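Local coordinates for Lmo0181 protein (Listeria monocytogenes serovar 1/2a, PDB 5F7V) that binds the cyclic glucan cycloalternan, probably as the lipid-anchored extracellular component of an ABC transporter, at residues W151-E156 and A186-G191; Q81-G86 and F114-K119; L334-T337 and N341-A344; S365-S370 and L386-D391. One frame throughout, in Å; residues are numbered along the deposited sequence.

Overall arrangement
The four contacts are spread over a periplasmic-binding-protein-type fold with cycloalternan bound, each centred about 20 Å from the middle of the chain. Contacts 1 and 4 lie within about 10 to 12 Å of the sugar: the side chain of Gln-188 is about 10 Å, and that of Thr-368 about 12 Å, from a bound glucose unit. Their centres are 21 Å apart, and helix 179-187, which leads into contact 1, also packs against helix 361-376 of contact 4. Contact 2 approaches contact 4 to about 9 Å between nearest atoms. Contact 3 lies across the chain's centre from both, with its centre 35 Å from that of contact 2 and 37 Å from that of contact 4.

Contact 1. Residues W151-E156 and A186-G191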
loop_
_atom_site.group_PDB
_atom_site.type_symbol
_atom_site.label_atom_id
_atom_site.label_comp_id
_atom_site.label_asym_id
_atom_site.label_seq_id
_atom_site.Cartn_x
_atom_site.Cartn_y
_atom_site.Cartn_z
ATOM N N TRP A 151 -10.875 -18.579 7.191
ATOM C CA TRP A 151 -11.449 -18.733 5.871
ATOM C C TRP A 151 -10.367 -18.997 4.825
ATOM O O TRP A 151 -9.264 -18.475 4.918
ATOM C CB TRP A 151 -12.137 -17.430 5.529
ATOM C CG TRP A 151 -13.579 -17.281 5.952
ATOM C CD1 TRP A 151 -14.313 -18.060 6.783
ATOM C CD2 TRP A 151 -14.461 -16.267 5.446
ATOM N NE1 TRP A 151 -15.615 -17.597 6.820
ATOM C CE2 TRP A 151 -15.718 -16.501 6.017
ATOM C CE3 TRP A 151 -14.299 -15.197 4.549
ATOM C CZ2 TRP A 151 -16.828 -15.680 5.697
ATOM C CZ3 TRP A 151 -15.422 -14.364 4.257
ATOM C CH2 TRP A 151 -16.620 -14.653 4.835
ATOM N N THR A 152 -10.761 -19.756 3.808
ATOM C CA THR A 152 -10.025 -19.806 2.559
ATOM C C THR A 152 -10.857 -19.116 1.488
ATOM O O THR A 152 -11.999 -18.698 1.720
ATOM C CB THR A 152 -9.619 -21.238 2.154
ATOM O OG1 THR A 152 -10.792 -22.024 1.877
ATOM C CG2 THR A 152 -8.749 -21.885 3.206
ATOM N N TRP A 153 -10.296 -18.999 0.282
ATOM C CA TRP A 153 -11.043 -18.342 -0.813
ATOM C C TRP A 153 -12.452 -18.863 -0.948
ATOM O O TRP A 153 -13.391 -18.067 -1.149
ATOM C CB TRP A 153 -10.374 -18.560 -2.161
ATOM C CG TRP A 153 -9.041 -17.899 -2.331
ATOM C CD1 TRP A 153 -8.438 -16.910 -1.580
ATOM C CD2 TRP A 153 -8.162 -18.172 -3.419
ATOM N NE1 TRP A 153 -7.218 -16.594 -2.144
ATOM C CE2 TRP A 153 -7.014 -17.356 -3.262
ATOM C CE3 TRP A 153 -8.216 -19.075 -4.484
ATOM C CZ2 TRP A 153 -5.946 -17.402 -4.175
ATOM C CZ3 TRP A 153 -7.129 -19.141 -5.356
ATOM C CH2 TRP A 153 -6.049 -18.303 -5.197
ATOM N N LYS A 154 -12.679 -20.162 -0.808
ATOM C CA LYS A 154 -14.001 -20.693 -1.047
ATOM C C LYS A 154 -15.020 -20.169 -0.036
ATOM O O LYS A 154 -16.183 -19.984 -0.383
ATOM C CB LYS A 154 -14.011 -22.212 -1.020
ATOM C CG LYS A 154 -13.698 -22.836 0.325
ATOM C CD LYS A 154 -13.535 -24.346 0.247
ATOM C CE LYS A 154 -12.289 -24.817 -0.456
ATOM N NZ LYS A 154 -11.017 -24.497 0.266
ATOM N N ASP A 155 -14.610 -19.890 1.195
ATOM C CA ASP A 155 -15.540 -19.312 2.185
ATOM C C ASP A 155 -15.902 -17.892 1.819
ATOM O O ASP A 155 -17.071 -17.480 1.930
ATOM C CB ASP A 155 -14.926 -19.322 3.574
ATOM C CG ASP A 155 -14.546 -20.703 4.006
ATOM O OD1 ASP A 155 -15.470 -21.502 4.227
ATOM O OD2 ASP A 155 -13.351 -21.012 4.149
ATOM N N GLU A 156 -14.955 -17.098 1.369
ATOM C CA GLU A 156 -15.314 -15.758 0.962
ATOM C C GLU A 156 -16.110 -15.745 -0.334
ATOM O O GLU A 156 -16.983 -14.880 -0.515
ATOM C CB GLU A 156 -14.069 -14.906 0.821
ATOM C CG GLU A 156 -14.404 -13.609 0.160
ATOM C CD GLU A 156 -13.235 -12.659 0.219
ATOM O OE1 GLU A 156 -12.152 -12.908 0.858
ATOM O OE2 GLU A 156 -13.464 -11.646 -0.475
ATOM N N ALA A 186 -1.366 -14.368 -5.848
ATOM C CA ALA A 186 -0.550 -15.506 -6.348
ATOM C C ALA A 186 0.109 -16.270 -5.213
ATOM O O ALA A 186 0.044 -17.504 -5.168
ATOM C CB ALA A 186 0.498 -14.995 -7.318
ATOM N N ALA A 187 0.669 -15.527 -4.256
ATOM C CA ALA A 187 1.297 -16.191 -3.105
ATOM C C ALA A 187 0.316 -16.952 -2.255
ATOM O O ALA A 187 0.681 -17.960 -1.650
ATOM C CB ALA A 187 2.026 -15.147 -2.271
ATOM N N GLN A 188 -0.942 -16.531 -2.215
ATOM C CA GLN A 188 -1.970 -17.317 -1.532
ATOM C C GLN A 188 -2.267 -18.685 -2.149
ATOM O O GLN A 188 -2.939 -19.510 -1.541
ATOM C CB GLN A 188 -3.269 -16.496 -1.486
ATOM C CG GLN A 188 -3.207 -15.261 -0.586
ATOM C CD GLN A 188 -4.364 -14.316 -0.775
ATOM O OE1 GLN A 188 -5.287 -14.536 -1.563
ATOM N NE2 GLN A 188 -4.268 -13.214 -0.056
ATOM N N ASN A 189 -1.764 -18.913 -3.354
ATOM C CA ASN A 189 -1.849 -20.175 -4.068
ATOM C C ASN A 189 -0.471 -20.771 -4.348
ATOM O O ASN A 189 -0.346 -21.667 -5.164
ATOM C CB ASN A 189 -2.640 -20.004 -5.369
ATOM C CG ASN A 189 -3.511 -21.189 -5.700
ATOM O OD1 ASN A 189 -4.015 -21.863 -4.813
ATOM N ND2 ASN A 189 -3.725 -21.448 -6.973
ATOM N N GLY A 190 0.550 -20.313 -3.631
ATOM C CA GLY A 190 1.897 -20.887 -3.735
ATOM C C GLY A 190 2.682 -20.398 -4.921
ATOM O O GLY A 190 3.770 -20.933 -5.182
ATOM N N GLY A 191 2.197 -19.352 -5.562
ATOM C CA GLY A 191 2.839 -18.761 -6.752
ATOM C C GLY A 191 3.712 -17.569 -6.433
ATOM O O GLY A 191 3.782 -17.100 -5.317
#
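Matching first torsions bring Trp-153 and Gln-188 together: each has CG beside its backbone N and anti to its carbonyl carbon (chi1 -67° and -68°), and the glutamine chain then runs out extended to present its amide oxygen to the indole. Trp-153 NE1 donates to Gln-188 OE1 over 2.9 Å in a nearly straight bond, with an N-H...O angle of 166°. The oxygen lies close to the indole plane, while the donor is tilted out of the carbonyl plane of the amide. The other amide atom, Gln-188 NE2, is held by Ala-277 O, so both ends of this buried amide are engaged and its rotation is fixed.

At the far end of the indole, Trp-153 CH2 meets Asn-189 CB at 3.8 Å, while Asn-189 OD1 accepts from Asn-273 ND2 and Asn-189 ND2 donates to Glu-207 O and Glu-210 OE1. Trp-153 also stacks on the ring of His-214 of helix 206-220. Thr-152 occupies the N-cap position before the helix that begins with Trp-153, and Thr-152 N donates to Asp-155 OD2 at 2.9 Å. The contact thus ties the first turn of helix 153-163 to the end of helix 179-187, which closes in a Schellman motif with Gly-190 at the C-prime position.

Contact 2. Residues Q81-G86 and F114-K119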
loop_
_atom_site.group_PDB
_atom_site.type_symbol
_atom_site.label_atom_id
_atom_site.label_comp_id
_atom_site.label_asym_id
_atom_site.label_seq_id
_atom_site.Cartn_x
_atom_site.Cartn_y
_atom_site.Cartn_z
ATOM N N GLN A 81 13.558 2.030 -8.171
ATOM C CA GLN A 81 13.617 2.844 -9.384
ATOM C C GLN A 81 14.381 4.130 -9.114
ATOM O O GLN A 81 15.230 4.544 -9.911
ATOM C CB GLN A 81 12.220 3.172 -9.909
ATOM C CG GLN A 81 12.264 3.813 -11.285
ATOM C CD GLN A 81 10.909 4.045 -11.913
ATOM O OE1 GLN A 81 9.852 3.871 -11.305
ATOM N NE2 GLN A 81 10.943 4.478 -13.155
ATOM N N TYR A 82 14.072 4.794 -8.003
ATOM C CA TYR A 82 14.725 6.066 -7.648
ATOM C C TYR A 82 16.144 5.896 -7.149
ATOM O O TYR A 82 17.062 6.643 -7.485
ATOM C CB TYR A 82 13.857 6.841 -6.649
ATOM C CG TYR A 82 12.686 7.545 -7.308
ATOM C CD1 TYR A 82 11.706 6.853 -7.984
ATOM C CD2 TYR A 82 12.573 8.938 -7.284
ATOM C CE1 TYR A 82 10.643 7.495 -8.590
ATOM C CE2 TYR A 82 11.527 9.588 -7.896
ATOM C CZ TYR A 82 10.555 8.853 -8.552
ATOM O OH TYR A 82 9.485 9.457 -9.190
ATOM N N ALA A 83 16.354 4.872 -6.345
ATOM C CA ALA A 83 17.681 4.645 -5.788
ATOM C C ALA A 83 18.644 4.342 -6.900
ATOM O O ALA A 83 19.719 4.923 -6.916
ATOM C CB ALA A 83 17.668 3.538 -4.751
ATOM N N GLU A 84 18.244 3.496 -7.842
ATOM C CA GLU A 84 19.121 3.091 -8.931
ATOM C C GLU A 84 19.368 4.189 -9.973
ATOM O O GLU A 84 20.382 4.178 -10.671
ATOM C CB GLU A 84 18.580 1.828 -9.596
ATOM C CG GLU A 84 19.641 1.136 -10.422
ATOM C CD GLU A 84 19.240 -0.258 -10.840
ATOM O OE1 GLU A 84 18.237 -0.829 -10.344
ATOM O OE2 GLU A 84 19.983 -0.773 -11.692
ATOM N N LYS A 85 18.436 5.125 -10.096
ATOM C CA LYS A 85 18.567 6.315 -10.954
ATOM C C LYS A 85 19.560 7.325 -10.387
ATOM O O LYS A 85 20.000 8.204 -11.134
ATOM C CB LYS A 85 17.189 6.954 -11.091
ATOM C CG LYS A 85 17.011 8.147 -12.016
ATOM C CD LYS A 85 15.542 8.555 -12.153
ATOM C CE LYS A 85 14.739 8.522 -10.864
ATOM N NZ LYS A 85 13.365 9.090 -10.785
ATOM N N GLY A 86 19.910 7.205 -9.105
ATOM C CA GLY A 86 20.865 8.097 -8.460
ATOM C C GLY A 86 20.325 9.445 -8.016
ATOM O O GLY A 86 21.108 10.371 -7.779
ATOM N N PHE A 114 14.188 0.859 2.464
ATOM C CA PHE A 114 14.793 2.053 1.897
ATOM C C PHE A 114 16.300 1.975 1.884
ATOM O O PHE A 114 16.968 2.990 1.871
ATOM C CB PHE A 114 14.245 3.324 2.559
ATOM C CG PHE A 114 12.747 3.369 2.450
ATOM C CD1 PHE A 114 12.155 3.713 1.257
ATOM C CD2 PHE A 114 11.936 2.981 3.504
ATOM C CE1 PHE A 114 10.795 3.662 1.089
ATOM C CE2 PHE A 114 10.590 2.933 3.352
ATOM C CZ PHE A 114 10.019 3.251 2.138
ATOM N N LYS A 115 16.795 0.749 1.884
ATOM C CA LYS A 115 18.216 0.473 1.740
ATOM C C LYS A 115 18.481 -0.035 0.323
ATOM O O LYS A 115 17.700 -0.840 -0.200
ATOM C CB LYS A 115 18.624 -0.565 2.785
ATOM C CG LYS A 115 20.100 -0.865 2.980
ATOM C CD LYS A 115 20.362 -1.778 4.175
ATOM C CE LYS A 115 19.238 -1.995 5.189
ATOM N NZ LYS A 115 18.932 -1.006 6.277
ATOM N N TYR A 116 19.547 0.470 -0.275
ATOM C CA TYR A 116 19.979 0.090 -1.604
ATOM C C TYR A 116 21.499 -0.025 -1.573
ATOM O O TYR A 116 22.183 0.881 -1.098
ATOM C CB TYR A 116 19.550 1.127 -2.639
ATOM C CG TYR A 116 20.147 0.905 -4.008
ATOM C CD1 TYR A 116 19.767 -0.188 -4.781
ATOM C CD2 TYR A 116 21.075 1.788 -4.527
ATOM C CE1 TYR A 116 20.288 -0.398 -6.046
ATOM C CE2 TYR A 116 21.617 1.582 -5.788
ATOM C CZ TYR A 116 21.225 0.482 -6.536
ATOM O OH TYR A 116 21.751 0.291 -7.805
ATOM N N ASP A 117 22.002 -1.153 -2.068
ATOM C CA ASP A 117 23.443 -1.455 -2.105
ATOM C C ASP A 117 24.098 -1.219 -0.730
ATOM O O ASP A 117 25.163 -0.602 -0.639
ATOM C CB ASP A 117 24.148 -0.596 -3.170
ATOM C CG ASP A 117 23.938 -1.098 -4.602
ATOM O OD1 ASP A 117 23.128 -2.019 -4.880
ATOM O OD2 ASP A 117 24.619 -0.547 -5.505
ATOM N N GLY A 118 23.416 -1.656 0.325
ATOM C CA GLY A 118 23.933 -1.571 1.688
ATOM C C GLY A 118 23.890 -0.197 2.341
ATOM O O GLY A 118 24.458 -0.023 3.410
ATOM N N LYS A 119 23.242 0.778 1.700
ATOM C CA LYS A 119 23.192 2.155 2.203
ATOM C C LYS A 119 21.734 2.608 2.362
ATOM O O LYS A 119 20.847 2.229 1.592
ATOM C CB LYS A 119 23.914 3.082 1.246
ATOM C CG LYS A 119 25.417 2.804 1.170
ATOM C CD LYS A 119 26.070 3.565 0.034
ATOM C CE LYS A 119 25.709 2.996 -1.323
ATOM N NZ LYS A 119 26.498 3.693 -2.371
#
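The phenol ring of Tyr-116 lies against the last turn of helix 76-85, with one face turned to the backbone around Ala-83 and Glu-84. Ala-83 C and Glu-84 N sit over that face, the carbonyl carbon 4.1 Å above the plane and displaced toward the rim. Nearer the root of the ring, the methyl group of Ala-83 fills the angle between the ring and its stem, with Ala-83 CB 3.7 Å from Tyr-116 CG and equally close to Tyr-116 CB. The tyrosine gets there because its CG is anti to the backbone N (chi1 171°), which carries the ring out from the strand and across to the helix. Its opposite face is approached by Asp-117 OD1 from the following residue, again toward the rim.

Tyr-116 is the first residue of the type I' turn of a tight beta-hairpin, in which strand 115-116 turns back into strand 119-135. The turn runs from Tyr-116 to Lys-119, with paired backbone bonds between these two residues and positive phi at both Asp-117 and Gly-118. The helix opposite ends in a Schellman motif at Gly-86.

At the hydroxyl end the partner changes to Glu-84. In one of its two conformers its extended chain passes the phenol at a slant, and the closest approach is from Glu-84 CG to Tyr-116 OH at 3.5 Å. This is a contact of the aliphatic part of the glutamate with the phenol oxygen. Phe-79 and Met-80, one helical turn earlier, also touch Tyr-116, and Tyr-121 packs on it from strand 119-135.

Contact 3. Residues L334-T337 and N341-A344; sequences LDAT and NREA
Arg-342 folds back over Ala-336 because CG lies beside the backbone N (chi1 -62°) and the chain then bends at chi2 (-66°) before straightening through chi3. This lays the guanidinium against the methyl group, Ala-336 CB sitting 3.3 Å above its plane and toward the rim. Ala-336 O comes over one face of the same group, 3.1 Å from Arg-342 NE, but the angle is too poor for a hydrogen bond. The N-H groups are used elsewhere: Arg-342 NE and NH2 donate to Pro-339 O and Pro-338 O, and NH1 to Asn-318 OD1.

The arginine therefore grips the short connection between the end of helix 327-335 and the start of the next helix, 343-347, so that the chain turns around its own guanidinium. Tyr-333 adds a cation-pi contact to this group.

Closer to the surface, Glu-343 likewise has CG beside its backbone N and a bend at chi2, which swings its carboxylate to the branched end of Leu-334. Leu-334 CD2 approaches Glu-343 CD at 3.7 Å, the two side chains passing at a slant. Arg-342 CG sits by two backbone carbonyls, 3.4 Å from Ala-336 O and 3.6 Å from Leu-334 O.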
loop_
_atom_site.group_PDB
_atom_site.type_symbol
_atom_site.label_atom_id
_atom_site.label_comp_id
_atom_site.label_asym_id
_atom_site.label_seq_id
_atom_site.Cartn_x
_atom_site.Cartn_y
_atom_site.Cartn_z
ATOM N N LEU A 334 -4.685 0.100 19.077
ATOM C CA LEU A 334 -5.381 -1.154 19.406
ATOM C C LEU A 334 -6.721 -0.861 20.101
ATOM O O LEU A 334 -7.684 -1.626 19.929
ATOM C CB LEU A 334 -4.513 -2.020 20.321
ATOM C CG LEU A 334 -3.349 -2.735 19.655
ATOM C CD1 LEU A 334 -2.487 -3.329 20.754
ATOM C CD2 LEU A 334 -3.907 -3.770 18.675
ATOM N N ASP A 335 -6.813 0.247 20.829
ATOM C CA ASP A 335 -8.014 0.554 21.588
ATOM C C ASP A 335 -9.029 1.370 20.810
ATOM O O ASP A 335 -10.191 1.505 21.215
ATOM C CB ASP A 335 -7.633 1.308 22.870
ATOM C CG ASP A 335 -6.867 0.438 23.873
ATOM O OD1 ASP A 335 -6.924 -0.804 23.776
ATOM O OD2 ASP A 335 -6.214 0.984 24.772
ATOM N N ALA A 336 -8.596 1.924 19.691
ATOM C CA ALA A 336 -9.458 2.754 18.865
ATOM C C ALA A 336 -10.458 1.919 18.071
ATOM O O ALA A 336 -10.231 0.761 17.713
ATOM C CB ALA A 336 -8.590 3.555 17.898
ATOM N N THR A 337 -11.615 2.516 17.850
ATOM C CA THR A 337 -12.692 1.842 17.098
ATOM C C THR A 337 -13.558 2.899 16.389
ATOM O O THR A 337 -13.707 3.990 16.963
ATOM C CB THR A 337 -13.534 0.933 18.016
ATOM O OG1 THR A 337 -14.539 0.242 17.251
ATOM C CG2 THR A 337 -14.215 1.671 19.172
ATOM N N ASN A 341 -11.714 -4.937 15.450
ATOM C CA ASN A 341 -10.705 -6.007 15.396
ATOM C C ASN A 341 -9.363 -5.504 14.896
ATOM O O ASN A 341 -8.826 -5.998 13.913
ATOM C CB ASN A 341 -11.232 -7.134 14.534
ATOM C CG ASN A 341 -10.370 -8.369 14.615
ATOM O OD1 ASN A 341 -9.675 -8.584 15.615
ATOM N ND2 ASN A 341 -10.390 -9.190 13.573
ATOM N N ARG A 342 -8.827 -4.504 15.605
ATOM C CA ARG A 342 -7.527 -3.933 15.312
ATOM C C ARG A 342 -6.422 -5.002 15.331
ATOM O O ARG A 342 -5.454 -4.890 14.562
ATOM C CB ARG A 342 -7.213 -2.812 16.320
ATOM C CG ARG A 342 -8.146 -1.603 16.329
ATOM C CD ARG A 342 -8.022 -0.845 15.046
ATOM N NE ARG A 342 -8.876 0.345 14.944
ATOM C CZ ARG A 342 -8.455 1.599 14.851
ATOM N NH1 ARG A 342 -7.163 1.870 14.898
ATOM N NH2 ARG A 342 -9.341 2.565 14.635
ATOM N N GLU A 343 -6.594 -6.053 16.141
ATOM C CA GLU A 343 -5.579 -7.114 16.169
ATOM C C GLU A 343 -5.401 -7.780 14.820
ATOM O O GLU A 343 -4.299 -8.268 14.569
ATOM C CB GLU A 343 -5.801 -8.140 17.283
ATOM C CG GLU A 343 -5.493 -7.660 18.674
ATOM C CD GLU A 343 -4.026 -7.472 19.071
ATOM O OE1 GLU A 343 -3.085 -7.570 18.236
ATOM O OE2 GLU A 343 -3.843 -7.210 20.294
ATOM N N ALA A 344 -6.405 -7.783 13.946
ATOM C CA ALA A 344 -6.214 -8.367 12.619
ATOM C C ALA A 344 -5.081 -7.699 11.861
ATOM O O ALA A 344 -4.410 -8.349 11.059
ATOM C CB ALA A 344 -7.479 -8.277 11.774
#

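Contact 4. Residues S365-S370 and L386-D391; sequences SDYTNS and LKNSED
Tyr-367 and Thr-368 of helix 361-376 meet Asn-388 and Ser-389 of helix 382-397 in an antiparallel helix pair, the two C-terminal helices of the chain. The short segments run at 163° to each other with their axes 9.4 Å apart, and small residues let the backbones come close at Thr-368 and Ser-389.

Van der Waals contact is made chiefly by the tyrosine. With CG anti to the backbone N (chi1 179°), its ring reaches over to the neighbouring helix, where Tyr-367 CE2 lies 3.4 Å from Asn-388 O and the backbone N of Ser-389 stands at the ring edge. The phenol oxygen rests on the asparagine stem, Tyr-367 OH to Asn-388 CB being 3.5 Å. The amide beyond that stem turns to another partner, Asn-388 ND2 donating to Glu-371 OE1.

Direct polar contact is slight. The hydroxyls Thr-368 OG1 and Ser-389 OG are 3.3 Å apart in one of the two serine conformers, a weak and doubtful hydrogen bond at most. In that conformer Ser-389 OG is hydrogen-bonded chiefly to Ala-385 O, and Thr-368 OG1 has a weak bond to Ile-364 O.

Water supplies the remaining links. One molecule bonds to Thr-368 OG1 at 2.7 Å and donates weakly to Ser-389 O. A second joins the phenol to the opposite backbone, lying 2.9 Å from Tyr-367 OH and donating to Asn-388 O over 3.0 Å.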
loop_
_atom_site.group_PDB
_atom_site.type_symbol
_atom_site.label_atom_id
_atom_site.label_comp_id
_atom_site.label_asym_id
_atom_site.label_seq_id
_atom_site.Cartn_x
_atom_site.Cartn_y
_atom_site.Cartn_z
ATOM N N SER A 365 3.983 -2.976 -14.007
ATOM C CA SER A 365 2.644 -2.945 -13.441
ATOM C C SER A 365 1.631 -2.312 -14.370
ATOM O O SER A 365 0.531 -2.835 -14.532
ATOM C CB SER A 365 2.691 -2.214 -12.088
ATOM O OG SER A 365 3.432 -2.989 -11.134
ATOM N N ASP A 366 2.018 -1.229 -15.018
ATOM C CA ASP A 366 1.098 -0.605 -15.946
ATOM C C ASP A 366 0.683 -1.579 -17.048
ATOM O O ASP A 366 -0.504 -1.649 -17.422
ATOM C CB ASP A 366 1.709 0.650 -16.559
ATOM C CG ASP A 366 1.829 1.801 -15.583
ATOM O OD1 ASP A 366 1.223 1.865 -14.508
ATOM O OD2 ASP A 366 2.606 2.705 -15.937
ATOM N N TYR A 367 1.664 -2.288 -17.605
ATOM C CA TYR A 367 1.334 -3.235 -18.694
ATOM C C TYR A 367 0.422 -4.356 -18.210
ATOM O O TYR A 367 -0.614 -4.644 -18.784
ATOM C CB TYR A 367 2.608 -3.824 -19.304
ATOM C CG TYR A 367 2.296 -4.799 -20.405
ATOM C CD1 TYR A 367 2.096 -4.356 -21.706
ATOM C CD2 TYR A 367 2.101 -6.152 -20.159
ATOM C CE1 TYR A 367 1.777 -5.258 -22.723
ATOM C CE2 TYR A 367 1.773 -7.043 -21.153
ATOM C CZ TYR A 367 1.590 -6.597 -22.431
ATOM O OH TYR A 367 1.246 -7.493 -23.445
ATOM N N THR A 368 0.798 -4.966 -17.097
ATOM C CA THR A 368 0.037 -6.067 -16.537
ATOM C C THR A 368 -1.353 -5.603 -16.161
ATOM O O THR A 368 -2.322 -6.337 -16.375
ATOM C CB THR A 368 0.753 -6.667 -15.323
ATOM O OG1 THR A 368 1.956 -7.271 -15.823
ATOM C CG2 THR A 368 -0.029 -7.717 -14.605
ATOM N N ASN A 369 -1.475 -4.399 -15.604
ATOM C CA ASN A 369 -2.783 -3.900 -15.211
ATOM C C ASN A 369 -3.688 -3.724 -16.407
ATOM O O ASN A 369 -4.884 -3.996 -16.341
ATOM C CB ASN A 369 -2.676 -2.592 -14.426
ATOM C CG ASN A 369 -2.100 -2.802 -13.053
ATOM O OD1 ASN A 369 -2.088 -3.927 -12.585
ATOM N ND2 ASN A 369 -1.650 -1.766 -12.409
ATOM N N SER A 370 -3.121 -3.298 -17.532
ATOM C CA SER A 370 -3.921 -3.173 -18.755
ATOM C C SER A 370 -4.389 -4.578 -19.188
ATOM O O SER A 370 -5.551 -4.736 -19.561
ATOM C CB SER A 370 -3.102 -2.491 -19.849
ATOM O OG SER A 370 -3.767 -2.517 -21.100
ATOM N N LEU A 386 -1.723 -13.512 -18.429
ATOM C CA LEU A 386 -0.488 -13.934 -17.778
ATOM C C LEU A 386 0.594 -14.263 -18.783
ATOM O O LEU A 386 1.772 -13.972 -18.497
ATOM C CB LEU A 386 -0.784 -15.060 -16.800
ATOM C CG LEU A 386 -1.607 -14.603 -15.608
ATOM C CD1 LEU A 386 -2.059 -15.805 -14.831
ATOM C CD2 LEU A 386 -0.864 -13.629 -14.698
ATOM N N LYS A 387 0.256 -14.868 -19.920
ATOM C CA LYS A 387 1.240 -15.108 -20.977
ATOM C C LYS A 387 1.793 -13.785 -21.444
ATOM O O LYS A 387 3.015 -13.587 -21.547
ATOM C CB LYS A 387 0.619 -15.842 -22.145
ATOM C CG LYS A 387 1.576 -16.037 -23.296
ATOM C CD LYS A 387 0.892 -16.620 -24.542
ATOM C CE LYS A 387 1.875 -17.013 -25.645
ATOM N NZ LYS A 387 2.679 -15.881 -26.122
ATOM N N ASN A 388 0.908 -12.837 -21.732
ATOM C CA ASN A 388 1.356 -11.523 -22.220
ATOM C C ASN A 388 2.214 -10.796 -21.200
ATOM O O ASN A 388 3.194 -10.156 -21.565
ATOM C CB ASN A 388 0.132 -10.704 -22.612
ATOM C CG ASN A 388 -0.588 -11.276 -23.812
ATOM O OD1 ASN A 388 -0.097 -12.146 -24.536
ATOM N ND2 ASN A 388 -1.788 -10.790 -24.023
ATOM N N SER A 389 1.833 -10.910 -19.934
ATOM C CA SER A 389 2.611 -10.308 -18.860
ATOM C C SER A 389 3.985 -10.957 -18.714
ATOM O O SER A 389 4.952 -10.252 -18.474
ATOM C CB SER A 389 1.872 -10.425 -17.536
ATOM O OG SER A 389 0.651 -9.708 -17.542
ATOM N N GLU A 390 4.075 -12.277 -18.860
ATOM C CA GLU A 390 5.361 -12.974 -18.838
ATOM C C GLU A 390 6.238 -12.490 -19.995
ATOM O O GLU A 390 7.419 -12.165 -19.795
ATOM C CB GLU A 390 5.148 -14.493 -18.916
ATOM C CG GLU A 390 6.430 -15.322 -18.753
ATOM C CD GLU A 390 7.035 -15.977 -20.000
ATOM O OE1 GLU A 390 6.503 -15.747 -21.119
ATOM O OE2 GLU A 390 8.069 -16.715 -19.893
ATOM N N ASP A 391 5.688 -12.410 -21.197
ATOM C CA ASP A 391 6.447 -11.905 -22.355
ATOM C C ASP A 391 6.960 -10.490 -22.148
ATOM O O ASP A 391 8.120 -10.189 -22.458
ATOM C CB ASP A 391 5.569 -11.947 -23.597
ATOM C CG ASP A 391 5.170 -13.367 -24.006
ATOM O OD1 ASP A 391 5.920 -14.304 -23.627
ATOM O OD2 ASP A 391 4.142 -13.592 -24.695
HETATM O O HOH W 1 3.424 -9.141 -24.340
HETATM O O HOH W 2 4.111 -7.196 -17.457
#